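Long-range contacts in 'Carboxyl esterase 2 (Tuber melanosporum Mel28, PDB 5MIF), which probably hydrolyses carboxylic esters, as a fungal carboxylesterase of the alpha/beta hydrolase fold resembling archaeal enzymes: residues E59-Y64 with T151-Y156; G88-Y93 with F144-T149; L109-Y114 with T182-G187; V158-C163 with G192-S197. All coordinates share one frame; numbering follows the deposited sequence.

In the fold
One sheet and the segments around it tie the four contacts together. Interactions 2 and 3, with centres about 15 Å apart, sit side by side in the central sheet, and Phe144 of strand 142-147 bonds through its backbone to Ile112 and Tyr114 of the next strand. Interaction 4 joins two helices that pack on that sheet; Gln162 accepts a bond from Thr149, and the centre of interaction 4 lies about 11 Å from that of interaction 2. Interaction 1 is a surface contact, about 14 Å from interaction 4 between centres, with Val154 packing on Pro159. Interactions 3 and 4 flank the sharp turn at Ser190, the probable nucleophile.

Interaction 1 (E59-Y64 with T151-Y156); sequences EIRDGY and TPKVAY
Arg61 and Thr151 form the one direct hydrogen bond between these two loops. NH1 of Arg61 lies 2.6 Å from the backbone O of Thr151, the N-H pointing almost straight at it (169°) and the donor arriving nearly along the C=O axis. The oxygen also sits in the guanidinium plane, so nothing in the bond is bent. The same nitrogen bonds to the carbonyl of Val121, while NE is held by that of Pro58. With several backbone oxygens around its rim, the planar group has little freedom to rotate. Pro152, which follows a cis peptide bond, adds a van der Waals contact in the same plane, its CD 3.6 Å from Arg61 NH2.

Val121 and Trp120, whose carbonyl accepts a weak bond from Thr151 OG1, directly follow an HGGG sequence; in hormone-sensitive-lipase relatives the glycines of this motif form the oxyanion hole, and probably do so here. Arg61 thus fastens the segment preceding the first sheet strand to that loop as well as to 151-156.

Charges meet differently. The Lys153 chain runs extended toward Arg61 and then turns at its last bond (chi4 28°), which places NZ over one guanidinium face, 3.0 Å from Arg61 NH2. Both are donors, so the approach is not a bond, and it may favour a partly neutral lysine. Glu59 probably offsets some of this repulsion: its OE1 is 4.1 Å from Lys153 NZ, too far for a salt bridge, and its OE2 touches Lys153 CE at 3.7 Å.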
loop_
_atom_site.group_PDB
_atom_site.type_symbol
_atom_site.label_atom_id
_atom_site.label_comp_id
_atom_site.label_asym_id
_atom_site.label_seq_id
_atom_site.Cartn_x
_atom_site.Cartn_y
_atom_site.Cartn_z
ATOM N N GLU A 59 -19.705 -16.669 26.078
ATOM C CA GLU A 59 -18.828 -17.813 26.251
ATOM C C GLU A 59 -18.444 -18.352 24.878
ATOM O O GLU A 59 -17.492 -19.117 24.740
ATOM C CB GLU A 59 -19.464 -18.896 27.137
ATOM C CG GLU A 59 -18.513 -20.069 27.460
ATOM C CD GLU A 59 -17.217 -19.673 28.199
ATOM O OE1 GLU A 59 -17.097 -18.529 28.700
ATOM O OE2 GLU A 59 -16.293 -20.520 28.247
ATOM N N ILE A 60 -19.136 -17.897 23.844
ATOM C CA ILE A 60 -18.633 -18.145 22.510
ATOM C C ILE A 60 -17.834 -16.915 22.094
ATOM O O ILE A 60 -18.368 -15.810 22.030
ATOM C CB ILE A 60 -19.768 -18.440 21.522
ATOM C CG1 ILE A 60 -20.441 -19.764 21.897
ATOM C CG2 ILE A 60 -19.252 -18.451 20.085
ATOM C CD1 ILE A 60 -19.469 -20.894 22.122
ATOM N N ARG A 61 -16.538 -17.103 21.858
ATOM C CA ARG A 61 -15.651 -15.974 21.561
ATOM C C ARG A 61 -15.274 -15.915 20.080
ATOM O O ARG A 61 -14.677 -14.942 19.608
ATOM C CB ARG A 61 -14.380 -16.040 22.406
ATOM C CG ARG A 61 -14.569 -16.106 23.907
ATOM C CD ARG A 61 -15.063 -14.782 24.462
ATOM N NE ARG A 61 -15.168 -14.835 25.919
ATOM C CZ ARG A 61 -14.160 -14.568 26.751
ATOM N NH1 ARG A 61 -12.976 -14.186 26.275
ATOM N NH2 ARG A 61 -14.334 -14.658 28.062
ATOM N N ASP A 62 -15.626 -16.967 19.360
ATOM C CA ASP A 62 -15.291 -17.078 17.954
ATOM C C ASP A 62 -16.472 -17.589 17.133
ATOM O O ASP A 62 -17.088 -18.597 17.481
ATOM C CB ASP A 62 -14.104 -18.024 17.778
ATOM C CG ASP A 62 -13.656 -18.115 16.346
ATOM O OD1 ASP A 62 -13.670 -17.066 15.677
ATOM O OD2 ASP A 62 -13.292 -19.222 15.892
ATOM N N GLY A 63 -16.781 -16.898 16.038
ATOM C CA GLY A 63 -17.829 -17.351 15.139
ATOM C C GLY A 63 -17.715 -16.795 13.732
ATOM O O GLY A 63 -17.027 -15.792 13.493
ATOM N N TYR A 64 -18.414 -17.437 12.802
ATOM C CA TYR A 64 -18.385 -17.025 11.406
ATOM C C TYR A 64 -19.057 -15.681 11.247
ATOM O O TYR A 64 -20.002 -15.359 11.965
ATOM C CB TYR A 64 -19.066 -18.057 10.510
ATOM C CG TYR A 64 -18.401 -19.412 10.530
ATOM C CD1 TYR A 64 -17.139 -19.599 9.984
ATOM C CD2 TYR A 64 -19.041 -20.510 11.081
ATOM C CE1 TYR A 64 -16.531 -20.842 9.997
ATOM C CE2 TYR A 64 -18.442 -21.753 11.098
ATOM C CZ TYR A 64 -17.189 -21.918 10.553
ATOM O OH TYR A 64 -16.596 -23.165 10.576
ATOM N N THR A 151 -8.363 -13.988 26.962
ATOM C CA THR A 151 -8.595 -13.382 28.268
ATOM C C THR A 151 -10.094 -13.432 28.610
ATOM O O THR A 151 -10.930 -13.467 27.711
ATOM C CB THR A 151 -8.110 -11.926 28.305
ATOM O OG1 THR A 151 -8.898 -11.152 27.397
ATOM C CG2 THR A 151 -6.637 -11.830 27.913
ATOM N N PRO A 152 -10.440 -13.450 29.914
ATOM C CA PRO A 152 -9.511 -13.443 31.051
ATOM C C PRO A 152 -9.184 -14.833 31.590
ATOM O O PRO A 152 -8.675 -14.927 32.712
ATOM C CB PRO A 152 -10.279 -12.633 32.101
ATOM C CG PRO A 152 -11.720 -13.016 31.844
ATOM C CD PRO A 152 -11.842 -13.309 30.356
ATOM N N LYS A 153 -9.440 -15.885 30.816
ATOM C CA LYS A 153 -9.067 -17.237 31.232
ATOM C C LYS A 153 -7.566 -17.289 31.532
ATOM O O LYS A 153 -7.121 -17.987 32.442
ATOM C CB LYS A 153 -9.457 -18.252 30.165
ATOM C CG LYS A 153 -10.877 -18.009 29.689
ATOM C CD LYS A 153 -11.510 -19.185 28.953
ATOM C CE LYS A 153 -12.977 -18.858 28.665
ATOM N NZ LYS A 153 -13.159 -17.369 28.532
ATOM N N VAL A 154 -6.786 -16.555 30.745
ATOM C CA VAL A 154 -5.385 -16.303 31.062
ATOM C C VAL A 154 -5.107 -14.814 30.904
ATOM O O VAL A 154 -5.987 -14.051 30.506
ATOM C CB VAL A 154 -4.433 -17.102 30.159
ATOM C CG1 VAL A 154 -4.619 -18.601 30.368
ATOM C CG2 VAL A 154 -4.630 -16.699 28.686
ATOM N N ALA A 155 -3.895 -14.396 31.248
ATOM C CA ALA A 155 -3.485 -13.017 31.033
ATOM C C ALA A 155 -2.068 -12.966 30.493
ATOM O O ALA A 155 -1.359 -13.983 30.475
ATOM C CB ALA A 155 -3.577 -12.222 32.333
ATOM N N TYR A 156 -1.649 -11.781 30.066
ATOM C CA TYR A 156 -0.251 -11.557 29.728
ATOM C C TYR A 156 0.630 -12.150 30.820
ATOM O O TYR A 156 0.326 -11.994 32.003
ATOM C CB TYR A 156 0.027 -10.061 29.580
ATOM C CG TYR A 156 1.499 -9.727 29.538
ATOM C CD1 TYR A 156 2.213 -9.814 28.350
ATOM C CD2 TYR A 156 2.173 -9.339 30.691
ATOM C CE1 TYR A 156 3.554 -9.538 28.309
ATOM C CE2 TYR A 156 3.519 -9.053 30.661
ATOM C CZ TYR A 156 4.204 -9.146 29.461
ATOM O OH TYR A 156 5.543 -8.872 29.406
#

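Interaction 2 (G88-Y93 with F144-T149); sequences GNVTAY and FFVDYT
Tyr93 swings its CG beside its own backbone N (chi1 -60°), whereas Asp147 carries CG anti to N (chi1 -164°), and these choices set the two side chains next to each other, pointing the same way. The carboxylate reaches the ring at its edge: Asp147 OD2 lies in the ring plane, 3.6 Å from Tyr93 CE1, with the two planes turned 43° apart. On the other face of the sheet, the far end of the Phe144 ring comes back to Ala92, whose CB is 3.8 Å from Phe144 CE1. Val90 CG1 and Val146 CG1 also meet on that side, at 3.8 Å.

Between the faces runs the backbone pairing. Tyr93 and Phe145 exchange two nearly straight bonds, Tyr93 N to Phe145 O at 2.9 Å and Phe145 N to Tyr93 O at 2.9 Å. Further along, Asp147 N still reaches Thr91 O, but a water takes the place of the direct return bond here, accepting from Thr91 N at 2.8 Å and donating to Asp147 O. Strand 90-97 is also bonded on its far edge to Leu80 and Leu82 of strand 75-82. Lying antiparallel between strands 75-82 and 142-147, it has the place and direction of the second strand of the classical alpha/beta hydrolase sheet.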
loop_
_atom_site.group_PDB
_atom_site.type_symbol
_atom_site.label_atom_id
_atom_site.label_comp_id
_atom_site.label_asym_id
_atom_site.label_seq_id
_atom_site.Cartn_x
_atom_site.Cartn_y
_atom_site.Cartn_z
ATOM N N GLY A 88 0.470 -26.224 29.029
ATOM C CA GLY A 88 0.575 -27.606 28.608
ATOM C C GLY A 88 -0.142 -27.884 27.291
ATOM O O GLY A 88 0.004 -28.959 26.719
ATOM N N ASN A 89 -0.918 -26.928 26.794
ATOM C CA ASN A 89 -1.507 -27.091 25.469
ATOM C C ASN A 89 -1.626 -25.783 24.696
ATOM O O ASN A 89 -1.946 -24.716 25.257
ATOM C CB ASN A 89 -2.895 -27.747 25.548
ATOM C CG ASN A 89 -3.515 -27.961 24.158
ATOM O OD1 ASN A 89 -3.195 -28.931 23.472
ATOM N ND2 ASN A 89 -4.377 -27.045 23.736
ATOM N N VAL A 90 -1.352 -25.871 23.399
ATOM C CA VAL A 90 -1.676 -24.782 22.483
ATOM C C VAL A 90 -2.394 -25.407 21.286
ATOM O O VAL A 90 -1.900 -26.358 20.671
ATOM C CB VAL A 90 -0.432 -23.989 21.995
ATOM C CG1 VAL A 90 -0.881 -22.739 21.238
ATOM C CG2 VAL A 90 0.430 -23.559 23.154
ATOM N N THR A 91 -3.575 -24.887 20.985
ATOM C CA THR A 91 -4.321 -25.329 19.830
ATOM C C THR A 91 -3.822 -24.585 18.591
ATOM O O THR A 91 -3.683 -23.367 18.601
ATOM C CB THR A 91 -5.840 -25.100 20.033
ATOM O OG1 THR A 91 -6.286 -25.891 21.140
ATOM C CG2 THR A 91 -6.613 -25.540 18.805
ATOM N N ALA A 92 -3.524 -25.325 17.532
ATOM C CA ALA A 92 -3.100 -24.700 16.286
ATOM C C ALA A 92 -3.778 -25.376 15.095
ATOM O O ALA A 92 -4.035 -26.585 15.114
ATOM C CB ALA A 92 -1.571 -24.759 16.152
ATOM N N TYR A 93 -4.089 -24.586 14.072
ATOM C CA TYR A 93 -4.617 -25.129 12.838
ATOM C C TYR A 93 -3.600 -24.922 11.706
ATOM O O TYR A 93 -3.197 -23.795 11.437
ATOM C CB TYR A 93 -5.950 -24.474 12.477
ATOM C CG TYR A 93 -7.041 -24.647 13.522
ATOM C CD1 TYR A 93 -7.126 -23.792 14.619
ATOM C CD2 TYR A 93 -7.961 -25.686 13.430
ATOM C CE1 TYR A 93 -8.122 -23.957 15.591
ATOM C CE2 TYR A 93 -8.957 -25.860 14.389
ATOM C CZ TYR A 93 -9.030 -24.998 15.468
ATOM O OH TYR A 93 -10.017 -25.178 16.412
ATOM N N PHE A 144 -0.219 -21.235 9.541
ATOM C CA PHE A 144 -0.151 -21.856 10.856
ATOM C C PHE A 144 -0.865 -20.906 11.797
ATOM O O PHE A 144 -0.289 -19.921 12.272
ATOM C CB PHE A 144 1.317 -22.089 11.246
ATOM C CG PHE A 144 1.526 -22.769 12.575
ATOM C CD1 PHE A 144 1.284 -24.127 12.730
ATOM C CD2 PHE A 144 2.044 -22.064 13.646
ATOM C CE1 PHE A 144 1.510 -24.754 13.946
ATOM C CE2 PHE A 144 2.273 -22.684 14.862
ATOM C CZ PHE A 144 2.000 -24.030 15.016
ATOM N N PHE A 145 -2.145 -21.174 12.020
ATOM C CA PHE A 145 -3.008 -20.262 12.764
ATOM C C PHE A 145 -3.055 -20.682 14.239
ATOM O O PHE A 145 -3.585 -21.751 14.578
ATOM C CB PHE A 145 -4.405 -20.262 12.141
ATOM C CG PHE A 145 -5.349 -19.259 12.733
ATOM C CD1 PHE A 145 -6.126 -19.586 13.842
ATOM C CD2 PHE A 145 -5.490 -18.014 12.169
ATOM C CE1 PHE A 145 -7.016 -18.668 14.389
ATOM C CE2 PHE A 145 -6.379 -17.079 12.709
ATOM C CZ PHE A 145 -7.150 -17.411 13.819
ATOM N N VAL A 146 -2.481 -19.854 15.109
ATOM C CA VAL A 146 -2.390 -20.192 16.523
ATOM C C VAL A 146 -3.645 -19.748 17.271
ATOM O O VAL A 146 -3.948 -18.563 17.347
ATOM C CB VAL A 146 -1.162 -19.565 17.169
ATOM C CG1 VAL A 146 -1.104 -19.962 18.640
ATOM C CG2 VAL A 146 0.101 -20.023 16.438
ATOM N N ASP A 147 -4.377 -20.717 17.803
ATOM C CA ASP A 147 -5.615 -20.444 18.525
ATOM C C ASP A 147 -5.328 -20.357 20.019
ATOM O O ASP A 147 -5.721 -21.225 20.798
ATOM C CB ASP A 147 -6.650 -21.539 18.202
ATOM C CG ASP A 147 -8.078 -21.150 18.579
ATOM O OD1 ASP A 147 -8.358 -19.964 18.864
ATOM O OD2 ASP A 147 -8.938 -22.050 18.563
ATOM N N TYR A 148 -4.607 -19.313 20.409
ATOM C CA TYR A 148 -4.150 -19.148 21.786
ATOM C C TYR A 148 -5.335 -18.901 22.745
ATOM O O TYR A 148 -6.427 -18.501 22.318
ATOM C CB TYR A 148 -3.145 -17.993 21.862
ATOM C CG TYR A 148 -3.716 -16.698 21.328
ATOM C CD1 TYR A 148 -4.418 -15.837 22.156
ATOM C CD2 TYR A 148 -3.571 -16.348 19.985
ATOM C CE1 TYR A 148 -4.946 -14.652 21.676
ATOM C CE2 TYR A 148 -4.107 -15.160 19.490
ATOM C CZ TYR A 148 -4.793 -14.322 20.337
ATOM O OH TYR A 148 -5.328 -13.138 19.857
ATOM N N THR A 149 -5.115 -19.114 24.037
ATOM C CA THR A 149 -6.182 -18.943 25.020
ATOM C C THR A 149 -6.551 -17.469 25.210
ATOM O O THR A 149 -5.677 -16.603 25.319
ATOM C CB THR A 149 -5.777 -19.531 26.375
ATOM O OG1 THR A 149 -5.360 -20.886 26.188
ATOM C CG2 THR A 149 -6.945 -19.481 27.351
HETATM O O HOH W 1 -4.733 -22.993 22.660
#

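Interaction 3 (L109-Y114 with T182-G187); sequences LPVIAY and TNMGFG
Tyr114 lies against Gly187, and its side chain can be followed outward over the neighbouring strand. From CB, on the same sheet face as the side chain of Ile112, CG is carried anti to the backbone N (chi1 -164°), which brings one ring face down on the glycine peptide. CG passes 3.8 Å from Gly187 O. CD1 comes closer, 3.5 Å from that oxygen, which stands above the plane near the rim of the ring. CE1 has moved on to the carbonyl carbon, 3.5 Å from Gly187 C. At the tip, OH is hydrogen-bonded to OD1 of Asp189, two residues further along the same strand as Gly187. Gly187 has no side chain to hold the ring off the strand, and Leu131 and Leu135 of helix 129-139 pack against the tyrosine too.

Four backbone bonds give the parallel register: Val111 N to Asn183 O, Gly185 N to Val111 O, Ala113 N to Gly185 O at 2.8 Å, and Gly187 N to Ala113 O. On the opposite face, Ala113 CB rests 4.0 Å from Phe186 CD1, and Met184 CG is 3.6 Å from Val111 O. Met184 then continues onto helix 158-173, and Phe186 onto helix 191-206.

Strands 109-115 and 184-189 are the third and fifth of the main sheet's strands in chain order yet neighbours in it, as in the alpha/beta hydrolase fold. The second of them runs into a GxSxG sequence with Ser190 at its centre, consistent with a nucleophile elbow, and the hydroxyl of Tyr114 ties to the residue just before that serine.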
loop_
_atom_site.group_PDB
_atom_site.type_symbol
_atom_site.label_atom_id
_atom_site.label_comp_id
_atom_site.label_asym_id
_atom_site.label_seq_id
_atom_site.Cartn_x
_atom_site.Cartn_y
_atom_site.Cartn_z
ATOM N N LEU A 109 5.952 -26.474 1.456
ATOM C CA LEU A 109 5.268 -25.199 1.357
ATOM C C LEU A 109 5.893 -24.181 2.298
ATOM O O LEU A 109 6.317 -24.534 3.395
ATOM C CB LEU A 109 3.794 -25.362 1.683
ATOM C CG LEU A 109 3.011 -26.040 0.575
ATOM C CD1 LEU A 109 1.611 -26.400 1.072
ATOM C CD2 LEU A 109 2.951 -25.113 -0.603
ATOM N N PRO A 110 5.977 -22.912 1.862
ATOM C CA PRO A 110 6.297 -21.852 2.819
ATOM C C PRO A 110 5.164 -21.777 3.839
ATOM O O PRO A 110 4.045 -22.180 3.495
ATOM C CB PRO A 110 6.345 -20.585 1.958
ATOM C CG PRO A 110 6.346 -21.056 0.537
ATOM C CD PRO A 110 5.661 -22.376 0.529
ATOM N N VAL A 111 5.408 -21.237 5.029
ATOM C CA VAL A 111 4.355 -21.222 6.042
ATOM C C VAL A 111 4.286 -19.896 6.773
ATOM O O VAL A 111 5.301 -19.331 7.175
ATOM C CB VAL A 111 4.541 -22.362 7.068
ATOM C CG1 VAL A 111 5.922 -22.305 7.699
ATOM C CG2 VAL A 111 3.435 -22.317 8.136
ATOM N N ILE A 112 3.071 -19.384 6.916
ATOM C CA ILE A 112 2.862 -18.162 7.673
ATOM C C ILE A 112 2.287 -18.495 9.056
ATOM O O ILE A 112 1.153 -18.984 9.155
ATOM C CB ILE A 112 1.902 -17.201 6.941
ATOM C CG1 ILE A 112 2.420 -16.889 5.525
ATOM C CG2 ILE A 112 1.689 -15.937 7.776
ATOM C CD1 ILE A 112 1.382 -16.260 4.618
ATOM N N ALA A 113 3.058 -18.230 10.111
ATOM C CA ALA A 113 2.519 -18.322 11.467
ATOM C C ALA A 113 1.661 -17.085 11.674
ATOM O O ALA A 113 2.167 -15.960 11.610
ATOM C CB ALA A 113 3.630 -18.393 12.509
ATOM N N TYR A 114 0.358 -17.277 11.878
ATOM C CA TYR A 114 -0.533 -16.132 11.999
ATOM C C TYR A 114 -1.124 -15.989 13.419
ATOM O O TYR A 114 -1.624 -16.949 13.994
ATOM C CB TYR A 114 -1.669 -16.189 10.955
ATOM C CG TYR A 114 -2.324 -14.825 10.848
ATOM C CD1 TYR A 114 -1.788 -13.844 10.020
ATOM C CD2 TYR A 114 -3.410 -14.483 11.659
ATOM C CE1 TYR A 114 -2.332 -12.584 9.956
ATOM C CE2 TYR A 114 -3.964 -13.222 11.601
ATOM C CZ TYR A 114 -3.417 -12.275 10.744
ATOM O OH TYR A 114 -3.960 -11.017 10.684
ATOM N N THR A 182 12.134 -23.143 7.534
ATOM C CA THR A 182 13.156 -22.164 7.183
ATOM C C THR A 182 12.615 -21.119 6.218
ATOM O O THR A 182 13.296 -20.149 5.905
ATOM C CB THR A 182 14.396 -22.828 6.543
ATOM O OG1 THR A 182 14.112 -23.155 5.176
ATOM C CG2 THR A 182 14.778 -24.084 7.291
ATOM N N ASN A 183 11.395 -21.314 5.738
ATOM C CA ASN A 183 10.737 -20.282 4.954
ATOM C C ASN A 183 9.467 -19.772 5.633
ATOM O O ASN A 183 8.360 -19.935 5.110
ATOM C CB ASN A 183 10.407 -20.795 3.558
ATOM C CG ASN A 183 11.356 -20.263 2.524
ATOM O OD1 ASN A 183 11.356 -19.065 2.227
ATOM N ND2 ASN A 183 12.205 -21.142 1.985
ATOM N N MET A 184 9.639 -19.107 6.772
ATOM C CA MET A 184 8.502 -18.772 7.626
ATOM C C MET A 184 8.183 -17.287 7.622
ATOM O O MET A 184 9.082 -16.453 7.687
ATOM C CB MET A 184 8.780 -19.226 9.066
ATOM C CG MET A 184 7.583 -19.118 10.014
ATOM S SD MET A 184 7.993 -19.581 11.711
ATOM C CE MET A 184 8.342 -21.316 11.497
ATOM N N GLY A 185 6.893 -16.964 7.580
ATOM C CA GLY A 185 6.466 -15.608 7.819
ATOM C C GLY A 185 5.715 -15.509 9.138
ATOM O O GLY A 185 5.199 -16.517 9.655
ATOM N N PHE A 186 5.699 -14.301 9.697
ATOM C CA PHE A 186 4.805 -13.925 10.789
ATOM C C PHE A 186 3.770 -12.948 10.262
ATOM O O PHE A 186 4.108 -12.018 9.525
ATOM C CB PHE A 186 5.547 -13.238 11.945
ATOM C CG PHE A 186 6.275 -14.163 12.869
ATOM C CD1 PHE A 186 6.340 -15.520 12.633
ATOM C CD2 PHE A 186 6.895 -13.653 14.002
ATOM C CE1 PHE A 186 7.033 -16.352 13.510
ATOM C CE2 PHE A 186 7.579 -14.469 14.872
ATOM C CZ PHE A 186 7.641 -15.829 14.629
ATOM N N GLY A 187 2.520 -13.126 10.669
ATOM C CA GLY A 187 1.498 -12.126 10.427
ATOM C C GLY A 187 0.666 -11.940 11.694
ATOM O O GLY A 187 0.493 -12.880 12.473
#

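Interaction 4 (V158-C163 with G192-S197); sequences VPNEQC and GGELSS
Leu195 and Asn160 contribute most of the contact between helices 158-173 and 191-206, whose short segments cross at -57° with their axes 9.7 Å apart. At that spacing it is the leucine that spans the gap. Its CG stands beside its own backbone N (chi1 -69°), and the two methyls then divide the neighbouring helix between them. CD2 nestles at the helix turn, 3.8 Å from Asn160 N and 3.9 Å from Asn160 CG, with Pro159 just beyond; CD1 faces Cys163 SG at 4.3 Å. Tyr148 and Phe115 enclose the same leucine.

Asn160 crosses Leu195 at about a right angle and turns its amide toward Glu194. ND2 donates to Glu194 OE2 at 3.2 Å, on the syn side of the oxygen but 30° out of the carboxylate plane; the oxygen lies near the amide plane, and the two planes are almost perpendicular. The stronger partner of ND2 is Ser198 OG, so one amide nitrogen of helix 158-173 is bonded to two side chains of helix 191-206. The Glu194 chain bends at chi2 to present OE2 here while OE1 takes the indole NE1 of Trp120.

Each oxygen of this buried carboxylate is thus held by a neutral N-H. Together with its place in the first turn of helix 191-206, where the helix dipole should favour an anion, these bonds probably help Glu194 to carry its charge in the interior, and they link the two helices to the loop that bears Trp120.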
loop_
_atom_site.group_PDB
_atom_site.type_symbol
_atom_site.label_atom_id
_atom_site.label_comp_id
_atom_site.label_asym_id
_atom_site.label_seq_id
_atom_site.Cartn_x
_atom_site.Cartn_y
_atom_site.Cartn_z
ATOM N N VAL A 158 0.905 -15.074 29.057
ATOM C CA VAL A 158 0.613 -16.442 28.662
ATOM C C VAL A 158 0.250 -16.579 27.163
ATOM O O VAL A 158 0.785 -17.463 26.495
ATOM C CB VAL A 158 -0.493 -17.048 29.578
ATOM C CG1 VAL A 158 -0.965 -18.396 29.055
ATOM C CG2 VAL A 158 0.054 -17.202 30.999
ATOM N N PRO A 159 -0.635 -15.711 26.622
ATOM C CA PRO A 159 -0.878 -15.853 25.175
ATOM C C PRO A 159 0.405 -15.633 24.342
ATOM O O PRO A 159 0.618 -16.340 23.343
ATOM C CB PRO A 159 -1.930 -14.781 24.880
ATOM C CG PRO A 159 -2.635 -14.556 26.230
ATOM C CD PRO A 159 -1.513 -14.688 27.235
ATOM N N ASN A 160 1.240 -14.683 24.758
ATOM C CA ASN A 160 2.527 -14.463 24.120
ATOM C C ASN A 160 3.382 -15.726 24.108
ATOM O O ASN A 160 3.945 -16.099 23.074
ATOM C CB ASN A 160 3.284 -13.348 24.838
ATOM C CG ASN A 160 2.419 -12.117 25.063
ATOM O OD1 ASN A 160 1.403 -12.184 25.753
ATOM N ND2 ASN A 160 2.823 -10.992 24.492
ATOM N N GLU A 161 3.485 -16.375 25.267
ATOM C CA GLU A 161 4.319 -17.563 25.403
ATOM C C GLU A 161 3.692 -18.763 24.709
ATOM O O GLU A 161 4.407 -19.650 24.243
ATOM C CB GLU A 161 4.604 -17.865 26.874
ATOM C CG GLU A 161 5.447 -16.789 27.583
ATOM C CD GLU A 161 6.892 -16.704 27.091
ATOM O OE1 GLU A 161 7.354 -17.608 26.369
ATOM O OE2 GLU A 161 7.591 -15.740 27.462
ATOM N N GLN A 162 2.362 -18.808 24.654
ATOM C CA GLN A 162 1.697 -19.854 23.885
ATOM C C GLN A 162 2.099 -19.732 22.417
ATOM O O GLN A 162 2.480 -20.716 21.785
ATOM C CB GLN A 162 0.171 -19.754 24.003
ATOM C CG GLN A 162 -0.408 -20.271 25.318
ATOM C CD GLN A 162 -1.924 -20.256 25.317
ATOM O OE1 GLN A 162 -2.543 -19.265 24.929
ATOM N NE2 GLN A 162 -2.529 -21.372 25.716
ATOM N N CYS A 163 2.007 -18.510 21.893
ATOM C CA CYS A 163 2.348 -18.230 20.499
ATOM C C CYS A 163 3.811 -18.537 20.244
ATOM O O CYS A 163 4.156 -19.167 19.245
ATOM C CB CYS A 163 2.049 -16.780 20.157
ATOM S SG CYS A 163 0.303 -16.427 20.092
ATOM N N GLY A 192 -3.112 -9.161 17.671
ATOM C CA GLY A 192 -2.243 -10.154 17.065
ATOM C C GLY A 192 -0.950 -9.539 16.561
ATOM O O GLY A 192 0.065 -10.217 16.423
ATOM N N GLY A 193 -0.986 -8.241 16.287
ATOM C CA GLY A 193 0.211 -7.529 15.892
ATOM C C GLY A 193 1.115 -7.349 17.087
ATOM O O GLY A 193 2.336 -7.423 16.953
ATOM N N GLU A 194 0.516 -7.131 18.260
ATOM C CA GLU A 194 1.272 -7.142 19.511
ATOM C C GLU A 194 1.906 -8.510 19.706
ATOM O O GLU A 194 3.089 -8.611 20.045
ATOM C CB GLU A 194 0.375 -6.782 20.707
ATOM C CG GLU A 194 1.106 -6.673 22.050
ATOM C CD GLU A 194 1.081 -7.970 22.857
ATOM O OE1 GLU A 194 0.362 -8.896 22.452
ATOM O OE2 GLU A 194 1.765 -8.063 23.907
ATOM N N LEU A 195 1.133 -9.568 19.470
ATOM C CA LEU A 195 1.649 -10.922 19.650
ATOM C C LEU A 195 2.778 -11.261 18.658
ATOM O O LEU A 195 3.779 -11.903 19.021
ATOM C CB LEU A 195 0.506 -11.942 19.517
ATOM C CG LEU A 195 -0.516 -11.884 20.671
ATOM C CD1 LEU A 195 -1.761 -12.717 20.370
ATOM C CD2 LEU A 195 0.131 -12.323 21.972
ATOM N N SER A 196 2.606 -10.851 17.403
ATOM C CA SER A 196 3.599 -11.147 16.372
ATOM C C SER A 196 4.936 -10.508 16.738
ATOM O O SER A 196 5.973 -11.176 16.775
ATOM C CB SER A 196 3.120 -10.658 14.994
ATOM O OG SER A 196 3.997 -11.093 13.957
ATOM N N SER A 197 4.903 -9.218 17.043
ATOM C CA SER A 197 6.130 -8.503 17.369
ATOM C C SER A 197 6.687 -8.971 18.714
ATOM O O SER A 197 7.900 -8.935 18.925
ATOM C CB SER A 197 5.888 -6.994 17.392
ATOM O OG SER A 197 4.846 -6.696 18.295
#